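Local coordinates for protein tRNA (guanine(26)-N(2))-dimethyltransferase (Pyrococcus horikoshii, PDB 2DUL) that probably dimethylates N2 of guanine 26 in a number of tRNAs, using two S-adenosyl-L-methionine molecules as methyl donors, at residues E8-I13 / S296-R301; I50-L55 / R123-R128; E85-N90 / I114-D119; N90-F95 / A106-E111; T149-A154 / V231-G236. All blocks are in the same frame, centred on the assembly; numbering follows the deposited sequence.

Contact 1. Residues E8-I13 / S296-R301; sequences EGKAKI and SLSLAR
Glu8 OE1 is gripped by two guanidinium groups, those of Arg36 and Arg64, while OE2 of the same carboxylate is hydrogen-bonded to Tyr28 OH. The stem of this side chain makes the contact: CG lies anti to the backbone N (chi1 172°) and meets Ala300 CB at 3.7 Å, and the extended chain beyond it carries the carboxylate on to the two arginines. Arg36 is a predicted S-adenosyl-L-methionine ligand. Ala300 CB also comes within 3.6 Å of Gly9 N, and a residue as small as alanine suits this close approach to a backbone. Gly9 occupies the second position of a type II' turn, where the positive phi favours glycine; Ala11 N to Glu8 O (3.1 Å) closes the turn. Further out, the extended Lys10 chain brings CE alongside Ser298 OG at 3.9 Å, a looser touch at the surface. Next along the linker, Arg301 NH2 donates to Ala300 O at 2.7 Å from above the carbonyl plane. Asp37 of helix 33-46 accepts from the backbone N of both Ala300 and Arg301, the latter at the N-cap of helix 302-314. The hairpin of strands 4-8 and 11-15 thus meets, at its turn, the linker between helices 284-295 and 302-314, with helix 33-46 touching both.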
# COMPACT_ATOMS: atom_id res chain seq x y z
N GLU A 8 1.91 -15.80 14.88
CA GLU A 8 2.01 -15.28 13.52
C GLU A 8 3.47 -14.95 13.28
O GLU A 8 4.03 -14.06 13.93
CB GLU A 8 1.16 -14.02 13.35
CG GLU A 8 1.39 -13.34 12.00
CD GLU A 8 0.53 -12.10 11.79
OE1 GLU A 8 1.01 -11.17 11.12
OE2 GLU A 8 -0.62 -12.07 12.29
N GLY A 9 4.10 -15.67 12.35
CA GLY A 9 5.50 -15.44 12.08
C GLY A 9 6.27 -15.89 13.31
O GLY A 9 5.93 -16.90 13.93
N LYS A 10 7.30 -15.14 13.70
CA LYS A 10 8.09 -15.48 14.87
C LYS A 10 7.45 -14.96 16.17
O LYS A 10 7.99 -15.17 17.25
CB LYS A 10 9.50 -14.92 14.74
CG LYS A 10 10.32 -15.57 13.63
CD LYS A 10 11.73 -15.00 13.57
CE LYS A 10 12.54 -15.66 12.46
NZ LYS A 10 13.87 -15.00 12.29
N ALA A 11 6.30 -14.31 16.05
CA ALA A 11 5.64 -13.75 17.22
C ALA A 11 4.53 -14.61 17.81
O ALA A 11 3.77 -15.26 17.10
CB ALA A 11 5.08 -12.37 16.88
N LYS A 12 4.45 -14.60 19.14
CA LYS A 12 3.42 -15.33 19.88
C LYS A 12 2.65 -14.26 20.64
O LYS A 12 3.25 -13.51 21.42
CB LYS A 12 4.05 -16.32 20.85
CG LYS A 12 4.91 -17.38 20.18
CD LYS A 12 5.43 -18.40 21.19
CE LYS A 12 6.39 -19.37 20.53
NZ LYS A 12 7.58 -18.65 19.97
N ILE A 13 1.35 -14.17 20.41
CA ILE A 13 0.55 -13.16 21.08
C ILE A 13 -0.77 -13.68 21.63
O ILE A 13 -1.24 -14.75 21.27
CB ILE A 13 0.21 -11.99 20.13
CG1 ILE A 13 -0.59 -12.52 18.94
CG2 ILE A 13 1.49 -11.30 19.67
CD1 ILE A 13 -1.21 -11.45 18.08
N SER A 296 13.87 -16.60 1.16
CA SER A 296 14.84 -16.96 2.18
C SER A 296 14.40 -16.62 3.60
O SER A 296 15.19 -16.70 4.54
CB SER A 296 16.18 -16.27 1.90
OG SER A 296 16.06 -14.86 2.07
N LEU A 297 13.13 -16.25 3.76
CA LEU A 297 12.60 -15.92 5.08
C LEU A 297 11.45 -16.83 5.46
O LEU A 297 10.69 -17.28 4.61
CB LEU A 297 12.11 -14.47 5.13
CG LEU A 297 13.11 -13.32 5.26
CD1 LEU A 297 12.36 -12.00 5.20
CD2 LEU A 297 13.87 -13.45 6.57
N SER A 298 11.33 -17.10 6.76
CA SER A 298 10.22 -17.91 7.25
C SER A 298 9.14 -16.87 7.52
O SER A 298 9.34 -15.96 8.32
CB SER A 298 10.62 -18.63 8.54
OG SER A 298 11.02 -17.72 9.54
N LEU A 299 8.01 -17.00 6.85
CA LEU A 299 6.92 -16.05 7.01
C LEU A 299 5.67 -16.72 7.55
O LEU A 299 5.62 -17.94 7.66
CB LEU A 299 6.61 -15.37 5.68
CG LEU A 299 7.75 -14.55 5.06
CD1 LEU A 299 7.36 -14.10 3.66
CD2 LEU A 299 8.07 -13.36 5.95
N ALA A 300 4.66 -15.92 7.87
CA ALA A 300 3.40 -16.44 8.40
C ALA A 300 2.57 -17.09 7.30
O ALA A 300 1.92 -18.11 7.52
CB ALA A 300 2.61 -15.32 9.06
N ARG A 301 2.58 -16.48 6.12
CA ARG A 301 1.84 -16.98 4.96
C ARG A 301 2.77 -16.93 3.76
O ARG A 301 2.47 -16.30 2.75
CB ARG A 301 0.62 -16.08 4.70
CG ARG A 301 -0.26 -15.85 5.92
CD ARG A 301 -1.09 -17.08 6.27
NE ARG A 301 -1.93 -16.85 7.44
CZ ARG A 301 -1.48 -16.86 8.69
NH1 ARG A 301 -2.32 -16.63 9.69
NH2 ARG A 301 -0.21 -17.13 8.95

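Contact 2. Residues I50-L55 / R123-R128; sequences IVLDAL and RLMAER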
# COMPACT_ATOMS: atom_id res chain seq x y z
N ILE A 50 14.47 3.35 13.00
CA ILE A 50 13.42 3.76 13.92
C ILE A 50 12.07 3.65 13.22
O ILE A 50 11.81 4.35 12.24
CB ILE A 50 13.64 5.21 14.38
CG1 ILE A 50 15.09 5.39 14.84
CG2 ILE A 50 12.69 5.57 15.51
CD1 ILE A 50 15.45 6.83 15.18
N VAL A 51 11.20 2.77 13.72
CA VAL A 51 9.92 2.56 13.08
C VAL A 51 8.72 2.71 14.00
O VAL A 51 8.83 2.56 15.22
CB VAL A 51 9.88 1.17 12.43
CG1 VAL A 51 11.08 1.00 11.50
CG2 VAL A 51 9.90 0.09 13.51
N LEU A 52 7.57 3.01 13.41
CA LEU A 52 6.34 3.19 14.16
C LEU A 52 5.16 2.36 13.64
O LEU A 52 4.87 2.35 12.44
CB LEU A 52 5.93 4.67 14.14
CG LEU A 52 4.51 4.98 14.65
CD1 LEU A 52 4.44 4.70 16.15
CD2 LEU A 52 4.16 6.44 14.36
N ASP A 53 4.51 1.66 14.56
CA ASP A 53 3.31 0.87 14.27
C ASP A 53 2.27 1.81 14.90
O ASP A 53 1.98 1.73 16.09
CB ASP A 53 3.37 -0.47 15.01
CG ASP A 53 2.08 -1.28 14.89
OD1 ASP A 53 1.19 -0.87 14.12
OD2 ASP A 53 1.97 -2.32 15.56
N ALA A 54 1.75 2.73 14.08
CA ALA A 54 0.81 3.77 14.51
C ALA A 54 -0.50 3.40 15.19
O ALA A 54 -0.92 4.07 16.13
CB ALA A 54 0.51 4.71 13.33
N LEU A 55 -1.15 2.35 14.71
CA LEU A 55 -2.42 1.87 15.26
C LEU A 55 -2.21 0.37 15.45
O LEU A 55 -2.59 -0.43 14.60
CB LEU A 55 -3.54 2.16 14.26
CG LEU A 55 -3.68 3.66 13.97
CD1 LEU A 55 -3.88 3.90 12.48
CD2 LEU A 55 -4.84 4.23 14.77
N ARG A 123 -1.48 12.57 18.03
CA ARG A 123 -0.77 13.24 19.12
C ARG A 123 0.65 12.70 19.23
O ARG A 123 1.60 13.46 19.37
CB ARG A 123 -1.52 13.06 20.44
CG ARG A 123 -0.93 13.85 21.60
CD ARG A 123 -1.91 13.91 22.77
NE ARG A 123 -1.36 14.59 23.94
CZ ARG A 123 -0.47 14.06 24.77
NH1 ARG A 123 -0.02 12.83 24.57
NH2 ARG A 123 -0.03 14.75 25.81
N LEU A 124 0.79 11.37 19.15
CA LEU A 124 2.12 10.77 19.23
C LEU A 124 3.01 11.25 18.07
O LEU A 124 4.16 11.65 18.29
CB LEU A 124 2.03 9.24 19.21
CG LEU A 124 3.37 8.50 19.20
CD1 LEU A 124 4.23 8.93 20.38
CD2 LEU A 124 3.12 7.01 19.23
N MET A 125 2.50 11.21 16.85
CA MET A 125 3.29 11.63 15.69
C MET A 125 3.63 13.12 15.73
O MET A 125 4.70 13.53 15.24
CB MET A 125 2.57 11.26 14.39
CG MET A 125 2.47 9.75 14.17
SD MET A 125 1.88 9.29 12.54
CE MET A 125 0.13 9.81 12.64
N ALA A 126 2.75 13.93 16.30
CA ALA A 126 3.01 15.37 16.42
C ALA A 126 4.15 15.60 17.41
O ALA A 126 4.92 16.55 17.28
CB ALA A 126 1.75 16.09 16.89
N GLU A 127 4.25 14.72 18.40
CA GLU A 127 5.30 14.82 19.41
C GLU A 127 6.65 14.37 18.83
O GLU A 127 7.70 14.86 19.24
CB GLU A 127 4.95 13.96 20.63
CG GLU A 127 3.63 14.35 21.30
CD GLU A 127 3.34 13.55 22.56
OE1 GLU A 127 3.37 12.30 22.51
OE2 GLU A 127 3.06 14.17 23.60
N ARG A 128 6.62 13.45 17.87
CA ARG A 128 7.84 12.92 17.25
C ARG A 128 8.00 13.48 15.83
O ARG A 128 7.83 12.76 14.84
CB ARG A 128 7.78 11.39 17.20
CG ARG A 128 7.68 10.69 18.55
CD ARG A 128 9.01 10.67 19.30
NE ARG A 128 9.24 11.89 20.07
CZ ARG A 128 10.27 12.71 19.90
NH1 ARG A 128 11.18 12.44 18.97
NH2 ARG A 128 10.39 13.79 20.65
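Leu52 carries the apolar contact, each of its two methyls finding a different partner on the helix. CD1 meets Leu124 CD2 at 4.1 Å, the two side chains sliding past each other in opposite directions. CD2 presses more closely on Met125, 3.7 Å from CG and 4.1 Å from SD, where the chains run at about a right angle. The Leu52 CB already points at the helix; with chi1 at 168° and chi2 at 68° the two methyls part, one to each helix residue. A branched leucine suits this two-sided job, and the unbranched methionine, bent at chi3, lies between Leu52 and helix 144-153. No hydrogen bond joins the two segments. Charge is kept to the far side of the helix: Arg123 NH1 and Glu127 OE2 are 3.5 Å apart, with the oxygen above one guanidinium face, so attraction of charges rather than a directed N-H holds them. Arg123 also forms a salt bridge with Asp119. In this class I-like methyltransferase, strand 50-53 runs between the parallel strands 73-78 and 132-137, and helix 121-127 lies over it; Leu124 reaches across to Trp75 of the first, whereas Met125 packs on Phe146, Thr149 and Ala150 of the adjacent helix 144-153.

Contact 3. Residues E85-N90 / I114-D119; sequences ELMKRN and IVINHD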
# COMPACT_ATOMS: atom_id res chain seq x y z
N GLU A 85 -3.01 -2.22 27.28
CA GLU A 85 -2.73 -3.26 28.27
C GLU A 85 -2.30 -4.56 27.59
O GLU A 85 -1.38 -5.24 28.05
CB GLU A 85 -3.96 -3.52 29.14
CG GLU A 85 -4.30 -2.39 30.10
CD GLU A 85 -3.17 -2.10 31.07
OE1 GLU A 85 -2.68 -3.04 31.73
OE2 GLU A 85 -2.78 -0.91 31.19
N LEU A 86 -2.97 -4.90 26.50
CA LEU A 86 -2.66 -6.13 25.77
C LEU A 86 -1.32 -6.03 25.05
O LEU A 86 -0.59 -7.02 24.93
CB LEU A 86 -3.77 -6.44 24.77
CG LEU A 86 -3.62 -7.76 24.00
CD1 LEU A 86 -3.41 -8.90 24.98
CD2 LEU A 86 -4.86 -8.00 23.15
N MET A 87 -1.00 -4.83 24.57
CA MET A 87 0.27 -4.62 23.89
C MET A 87 1.43 -4.88 24.85
O MET A 87 2.39 -5.56 24.49
CB MET A 87 0.33 -3.19 23.33
CG MET A 87 -0.53 -2.99 22.08
SD MET A 87 -0.90 -1.26 21.66
CE MET A 87 0.67 -0.68 21.24
N LYS A 88 1.33 -4.37 26.07
CA LYS A 88 2.39 -4.58 27.06
C LYS A 88 2.57 -6.07 27.35
O LYS A 88 3.69 -6.57 27.45
CB LYS A 88 2.05 -3.83 28.36
CG LYS A 88 2.12 -2.31 28.26
CD LYS A 88 1.90 -1.65 29.63
CE LYS A 88 0.50 -1.92 30.18
NZ LYS A 88 0.29 -1.32 31.53
N ARG A 89 1.46 -6.79 27.48
CA ARG A 89 1.51 -8.22 27.76
C ARG A 89 2.16 -8.99 26.61
O ARG A 89 3.04 -9.83 26.82
CB ARG A 89 0.10 -8.77 27.99
CG ARG A 89 -0.65 -8.08 29.11
CD ARG A 89 -1.94 -8.82 29.44
NE ARG A 89 -1.67 -10.22 29.79
CZ ARG A 89 -2.59 -11.05 30.27
NH1 ARG A 89 -2.26 -12.30 30.56
NH2 ARG A 89 -3.83 -10.63 30.47
N ASN A 90 1.73 -8.70 25.38
CA ASN A 90 2.29 -9.40 24.23
C ASN A 90 3.76 -9.11 24.01
O ASN A 90 4.50 -9.99 23.58
CB ASN A 90 1.47 -9.09 22.97
CG ASN A 90 0.10 -9.75 23.01
OD1 ASN A 90 -0.07 -10.81 23.61
ND2 ASN A 90 -0.88 -9.13 22.36
N ILE A 114 11.89 -1.08 22.58
CA ILE A 114 10.47 -1.14 22.30
C ILE A 114 9.75 -0.10 23.14
O ILE A 114 9.93 -0.04 24.36
CB ILE A 114 9.92 -2.55 22.62
CG1 ILE A 114 10.66 -3.59 21.78
CG2 ILE A 114 8.41 -2.61 22.35
CD1 ILE A 114 10.39 -5.02 22.19
N VAL A 115 8.97 0.74 22.48
CA VAL A 115 8.23 1.80 23.16
C VAL A 115 6.74 1.60 22.93
O VAL A 115 6.27 1.68 21.79
CB VAL A 115 8.64 3.18 22.62
CG1 VAL A 115 7.95 4.28 23.42
CG2 VAL A 115 10.16 3.33 22.69
N ILE A 116 6.02 1.31 24.00
CA ILE A 116 4.58 1.10 23.91
C ILE A 116 3.90 2.38 24.38
O ILE A 116 4.13 2.85 25.50
CB ILE A 116 4.15 -0.09 24.79
CG1 ILE A 116 5.11 -1.27 24.56
CG2 ILE A 116 2.73 -0.50 24.45
CD1 ILE A 116 4.79 -2.51 25.39
N ASN A 117 3.04 2.93 23.53
CA ASN A 117 2.38 4.18 23.82
C ASN A 117 0.85 4.09 23.83
O ASN A 117 0.25 3.40 23.00
CB ASN A 117 2.82 5.22 22.78
CG ASN A 117 2.68 6.65 23.26
OD1 ASN A 117 3.40 7.09 24.16
ND2 ASN A 117 1.75 7.38 22.66
N HIS A 118 0.23 4.78 24.77
CA HIS A 118 -1.22 4.82 24.88
C HIS A 118 -1.63 6.24 24.52
O HIS A 118 -1.49 7.14 25.34
CB HIS A 118 -1.68 4.51 26.30
CG HIS A 118 -3.15 4.69 26.51
ND1 HIS A 118 -3.70 5.03 27.73
CD2 HIS A 118 -4.19 4.55 25.66
CE1 HIS A 118 -5.01 5.09 27.62
NE2 HIS A 118 -5.34 4.81 26.37
N ASP A 119 -2.13 6.45 23.31
CA ASP A 119 -2.51 7.80 22.90
C ASP A 119 -3.02 7.84 21.47
O ASP A 119 -2.92 6.86 20.73
CB ASP A 119 -1.29 8.72 23.04
CG ASP A 119 -1.64 10.19 22.96
OD1 ASP A 119 -2.72 10.59 23.44
OD2 ASP A 119 -0.81 10.96 22.42
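Ile116 projects from strand 113-118 onto helix 81-94, part of the helix-on-sheet layering of the class I, Rossmann-like methyltransferase fold. The two short segments run nearly antiparallel, at 165°, with axes 8.8 Å apart at closest approach. From CB of Ile116 two branches leave in different directions. The CG2 methyl fits into the bend of Met87, touching CB at its base and CE at its tip, each at 3.8 Å. Met87 makes this cradle by folding at chi3 (66°), and its flexible thioether chain goes on to touch Leu76 and Asp78, the latter a predicted S-adenosyl-L-methionine ligand. The other branch, CG1, continues straight to CD1, which comes down on the helix backbone 3.6 Å from Lys88 CA. The same methyl lies 3.9 Å from Lys88 CG, so the aliphatic stem of the lysine serves as the hydrophobic partner. Beta-branched isoleucine is apt here, since it fits strand geometry well and presents two apolar arms to two successive helix residues. Asn117, next along the strand, sends its side chain to the sheet's other side, where ND2 bonds to Asn77 OD1. Beyond its stem, Lys88 turns away from the strand to place its charge among acids: Glu101 forms one salt bridge, Glu85 another. Glu85 stands one helical turn earlier, and Lys88 NZ meets its OE2 at 3.1 Å, from above the carboxylate plane and 38° out of it.

Contact 4. Residues N90-F95 / A106-E111; sequences NVMLNF and AILKGE
Phe95 and Leu108 form the tight part of this contact: Phe95 CB and Leu108 CD2 are 3.6 Å apart. Leucine bears the whole strand side; chi1 of 179° carries its CG away from N, and its CD2 methyl is set between Phe95 CB and Met92 SD. Phe95 CG lies beside its backbone N (chi1 -65°), and the ring has Val91 O in plane at its edge; the side chain also touches Ile114, Ala66 and Leu67, which suits a large aromatic placed between helix 60-68 and the sheet. On the looser flank, Met92 SD, a soft, polarisable sulfur, stands 4.3 Å from Leu108 CD2 in a partly exposed place. Beyond Leu108 the strand's end is exposed. Asn94 ND2 donates back to Asn90 O at 2.7 Å with an N-H...O angle of 144°, while both polar ends of Asn90 are satisfied by backbone groups of Leu14 and Thr58. Helix 81-94, which follows the parallel strand 73-78 of the Rossmann-like methyltransferase sheet, thus packs its C-terminal part and Phe95 on strand 105-109, an antiparallel addition beside strand 113-118 toward the sheet's outer end.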
# COMPACT_ATOMS: atom_id res chain seq x y z
N ASN A 90 1.73 -8.70 25.38
CA ASN A 90 2.29 -9.40 24.23
C ASN A 90 3.76 -9.11 24.01
O ASN A 90 4.50 -9.99 23.58
CB ASN A 90 1.47 -9.09 22.97
CG ASN A 90 0.10 -9.75 23.01
OD1 ASN A 90 -0.07 -10.81 23.61
ND2 ASN A 90 -0.88 -9.13 22.36
N VAL A 91 4.18 -7.88 24.29
CA VAL A 91 5.59 -7.55 24.11
C VAL A 91 6.43 -8.37 25.09
O VAL A 91 7.45 -8.94 24.71
CB VAL A 91 5.84 -6.04 24.34
CG1 VAL A 91 7.34 -5.77 24.49
CG2 VAL A 91 5.29 -5.25 23.17
N MET A 92 5.97 -8.47 26.33
CA MET A 92 6.71 -9.23 27.33
C MET A 92 6.62 -10.73 27.10
O MET A 92 7.35 -11.51 27.72
CB MET A 92 6.22 -8.87 28.73
CG MET A 92 6.58 -7.44 29.12
SD MET A 92 8.23 -7.00 28.49
CE MET A 92 9.30 -7.93 29.61
N LEU A 93 5.72 -11.14 26.21
CA LEU A 93 5.57 -12.55 25.89
C LEU A 93 6.62 -12.93 24.85
O LEU A 93 6.91 -14.10 24.66
CB LEU A 93 4.17 -12.80 25.32
CG LEU A 93 3.78 -14.26 25.02
CD1 LEU A 93 3.92 -15.09 26.29
CD2 LEU A 93 2.35 -14.31 24.49
N ASN A 94 7.19 -11.92 24.20
CA ASN A 94 8.19 -12.15 23.16
C ASN A 94 9.58 -11.60 23.48
O ASN A 94 10.54 -11.88 22.76
CB ASN A 94 7.69 -11.54 21.85
CG ASN A 94 6.45 -12.23 21.33
OD1 ASN A 94 6.53 -13.27 20.68
ND2 ASN A 94 5.28 -11.67 21.63
N PHE A 95 9.68 -10.82 24.55
CA PHE A 95 10.95 -10.23 24.94
C PHE A 95 11.15 -10.33 26.45
O PHE A 95 10.19 -10.36 27.21
CB PHE A 95 10.99 -8.75 24.52
CG PHE A 95 10.95 -8.55 23.03
CD1 PHE A 95 12.13 -8.57 22.28
CD2 PHE A 95 9.75 -8.34 22.38
CE1 PHE A 95 12.09 -8.40 20.90
CE2 PHE A 95 9.70 -8.17 20.99
CZ PHE A 95 10.88 -8.20 20.25
N ALA A 106 5.41 2.69 28.15
CA ALA A 106 6.27 1.64 28.70
C ALA A 106 7.42 1.40 27.74
O ALA A 106 7.21 1.21 26.55
CB ALA A 106 5.47 0.36 28.90
N ILE A 107 8.64 1.40 28.27
CA ILE A 107 9.82 1.24 27.43
C ILE A 107 10.74 0.11 27.86
O ILE A 107 11.07 -0.02 29.04
CB ILE A 107 10.62 2.56 27.42
CG1 ILE A 107 9.70 3.70 26.99
CG2 ILE A 107 11.81 2.44 26.48
CD1 ILE A 107 10.32 5.08 27.10
N LEU A 108 11.16 -0.70 26.89
CA LEU A 108 12.07 -1.82 27.14
C LEU A 108 13.36 -1.53 26.38
O LEU A 108 13.34 -1.42 25.16
CB LEU A 108 11.45 -3.13 26.66
CG LEU A 108 12.28 -4.41 26.81
CD1 LEU A 108 12.52 -4.73 28.29
CD2 LEU A 108 11.53 -5.56 26.15
N LYS A 109 14.48 -1.42 27.09
CA LYS A 109 15.74 -1.12 26.41
C LYS A 109 16.67 -2.32 26.25
O LYS A 109 17.71 -2.39 26.89
CB LYS A 109 16.47 0.01 27.15
CG LYS A 109 15.69 1.34 27.15
CD LYS A 109 16.55 2.51 27.62
CE LYS A 109 15.81 3.83 27.45
NZ LYS A 109 16.62 5.01 27.84
N GLY A 110 16.29 -3.25 25.38
CA GLY A 110 17.10 -4.43 25.14
C GLY A 110 17.86 -4.32 23.83
O GLY A 110 18.14 -3.21 23.38
N GLU A 111 18.21 -5.45 23.22
CA GLU A 111 18.93 -5.42 21.95
C GLU A 111 18.17 -4.45 21.06
O GLU A 111 18.77 -3.66 20.33
CB GLU A 111 18.96 -6.81 21.31
CG GLU A 111 19.53 -6.81 19.90
CD GLU A 111 19.81 -8.20 19.39
OE1 GLU A 111 18.99 -9.11 19.62
OE2 GLU A 111 20.86 -8.39 18.74

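Contact 5. Residues T149-A154 / V231-G236; sequences TALRSA and VKLKDG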
# COMPACT_ATOMS: atom_id res chain seq x y z
N THR A 149 -0.16 14.34 9.49
CA THR A 149 0.75 14.28 10.62
C THR A 149 1.86 13.26 10.37
O THR A 149 3.01 13.48 10.75
CB THR A 149 0.01 13.95 11.93
OG1 THR A 149 -1.05 14.90 12.12
CG2 THR A 149 0.96 14.05 13.13
N ALA A 150 1.53 12.14 9.73
CA ALA A 150 2.55 11.14 9.45
C ALA A 150 3.61 11.75 8.53
O ALA A 150 4.80 11.44 8.65
CB ALA A 150 1.93 9.91 8.80
N LEU A 151 3.17 12.61 7.62
CA LEU A 151 4.08 13.25 6.68
C LEU A 151 5.03 14.24 7.36
O LEU A 151 6.02 14.66 6.76
CB LEU A 151 3.29 13.95 5.57
CG LEU A 151 2.73 13.01 4.51
CD1 LEU A 151 1.72 13.73 3.63
CD2 LEU A 151 3.89 12.46 3.67
N ARG A 152 4.72 14.60 8.61
CA ARG A 152 5.57 15.50 9.38
C ARG A 152 6.41 14.71 10.39
O ARG A 152 7.49 15.14 10.78
CB ARG A 152 4.73 16.55 10.11
CG ARG A 152 4.29 17.73 9.24
CD ARG A 152 3.45 18.75 10.01
NE ARG A 152 2.04 18.38 10.04
CZ ARG A 152 1.39 17.94 11.11
NH1 ARG A 152 2.01 17.81 12.28
NH2 ARG A 152 0.11 17.61 11.01
N SER A 153 5.90 13.55 10.81
CA SER A 153 6.58 12.69 11.78
C SER A 153 7.69 11.83 11.16
O SER A 153 8.69 11.52 11.82
CB SER A 153 5.55 11.78 12.47
OG SER A 153 6.14 11.03 13.52
N ALA A 154 7.52 11.44 9.90
CA ALA A 154 8.55 10.65 9.22
C ALA A 154 9.70 11.60 8.88
O ALA A 154 9.48 12.80 8.77
CB ALA A 154 7.98 10.05 7.94
N VAL A 231 5.82 4.35 0.09
CA VAL A 231 6.51 5.42 -0.62
C VAL A 231 7.75 5.90 0.11
O VAL A 231 7.85 5.81 1.33
CB VAL A 231 5.58 6.64 -0.86
CG1 VAL A 231 4.38 6.21 -1.69
CG2 VAL A 231 5.12 7.23 0.46
N LYS A 232 8.70 6.38 -0.68
CA LYS A 232 9.96 6.91 -0.16
C LYS A 232 9.89 8.42 -0.32
O LYS A 232 9.73 8.93 -1.43
CB LYS A 232 11.14 6.37 -0.98
CG LYS A 232 12.50 6.95 -0.58
CD LYS A 232 12.94 6.47 0.80
CE LYS A 232 14.39 6.87 1.07
NZ LYS A 232 14.88 6.42 2.39
N LEU A 233 9.98 9.14 0.78
CA LEU A 233 9.92 10.60 0.73
C LEU A 233 11.21 11.16 0.14
O LEU A 233 12.30 10.67 0.42
CB LEU A 233 9.68 11.16 2.14
CG LEU A 233 8.36 10.69 2.78
CD1 LEU A 233 8.23 11.25 4.18
CD2 LEU A 233 7.18 11.15 1.93
N LYS A 234 11.06 12.17 -0.71
CA LYS A 234 12.20 12.83 -1.35
C LYS A 234 12.29 14.25 -0.81
O LYS A 234 11.30 14.99 -0.80
CB LYS A 234 12.00 12.84 -2.87
CG LYS A 234 11.62 11.47 -3.44
CD LYS A 234 12.69 10.42 -3.18
CE LYS A 234 13.99 10.73 -3.91
NZ LYS A 234 13.79 10.76 -5.39
N ASP A 235 13.48 14.65 -0.38
CA ASP A 235 13.68 15.97 0.22
C ASP A 235 14.05 17.09 -0.75
O ASP A 235 15.15 17.10 -1.31
CB ASP A 235 14.74 15.88 1.31
CG ASP A 235 14.85 17.14 2.14
OD1 ASP A 235 14.17 18.15 1.83
OD2 ASP A 235 15.63 17.13 3.12
N GLY A 236 13.13 18.04 -0.94
CA GLY A 236 13.40 19.16 -1.83
C GLY A 236 12.19 19.70 -2.56
O GLY A 236 11.34 18.95 -3.04
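The last turn of helix 144-153 and strand 226-235 keep their backbones well apart, with the nearest CA atoms, Ala154 and Leu233, 8.6 Å from each other, so side chains do all the bridging. Leu233 reaches out with both methyls of its fork. CD2 meets Leu151 CD2 at 3.9 Å, and CD1 rests 4.0 Å from Ala154 CB. Leu151 extends to that point because its CG sits beside the backbone N (chi1 -77°), which swings the end of the chain toward the strand; it also touches Leu160, Tyr207 and Ala208. Ala154 lies where the chain leaves helical angles for the short strand 154-155, and its small methyl touches both Leu233 and Ile135. Strand alternation sorts the remaining residues: Val231 is buried against Leu160, Ile204 and Ile215, whereas Lys232 and Lys234 are partly exposed, and NZ of Lys234 pairs with Asp216. At the strand's end Asp235 forms salt bridges with Arg156 and Arg157, and Gly236 takes backbone angles that call for glycine just before helix 237-244. Arg152 points away from the strand; its guanidinium lies over Thr149 CA, forms a salt bridge with Asp148 and donates only weakly to Thr149 OG1. No hydrogen bond or salt bridge crosses between the segments. Between these two segments the contact is purely apolar, its stability probably coming from burial of leucine and alanine methyls, with the charged groups directed to partners outside the interface.

Overall arrangement
Contacts 2, 3 and 5 are buried and contact 4 partly so; all four set mainly apolar groups from helices or their ends against strands of one mixed sheet. Contacts 3 and 4 share helix 81-94 and meet it from neighbouring strands, with Ile114 CD1 touching Phe95 CD2 at 3.4 Å. Contacts 2 and 5 use adjacent helices, tied where Ser153 OG meets Arg128 O at 2.8 Å, a probable hydrogen bond. Contact 1 differs: it lies at the surface, joins a hairpin turn to an interhelical linker, and has an acid amid arginines. Lys12 O and Asn94 ND2, 2.8 Å apart, connect its hairpin to contact 4.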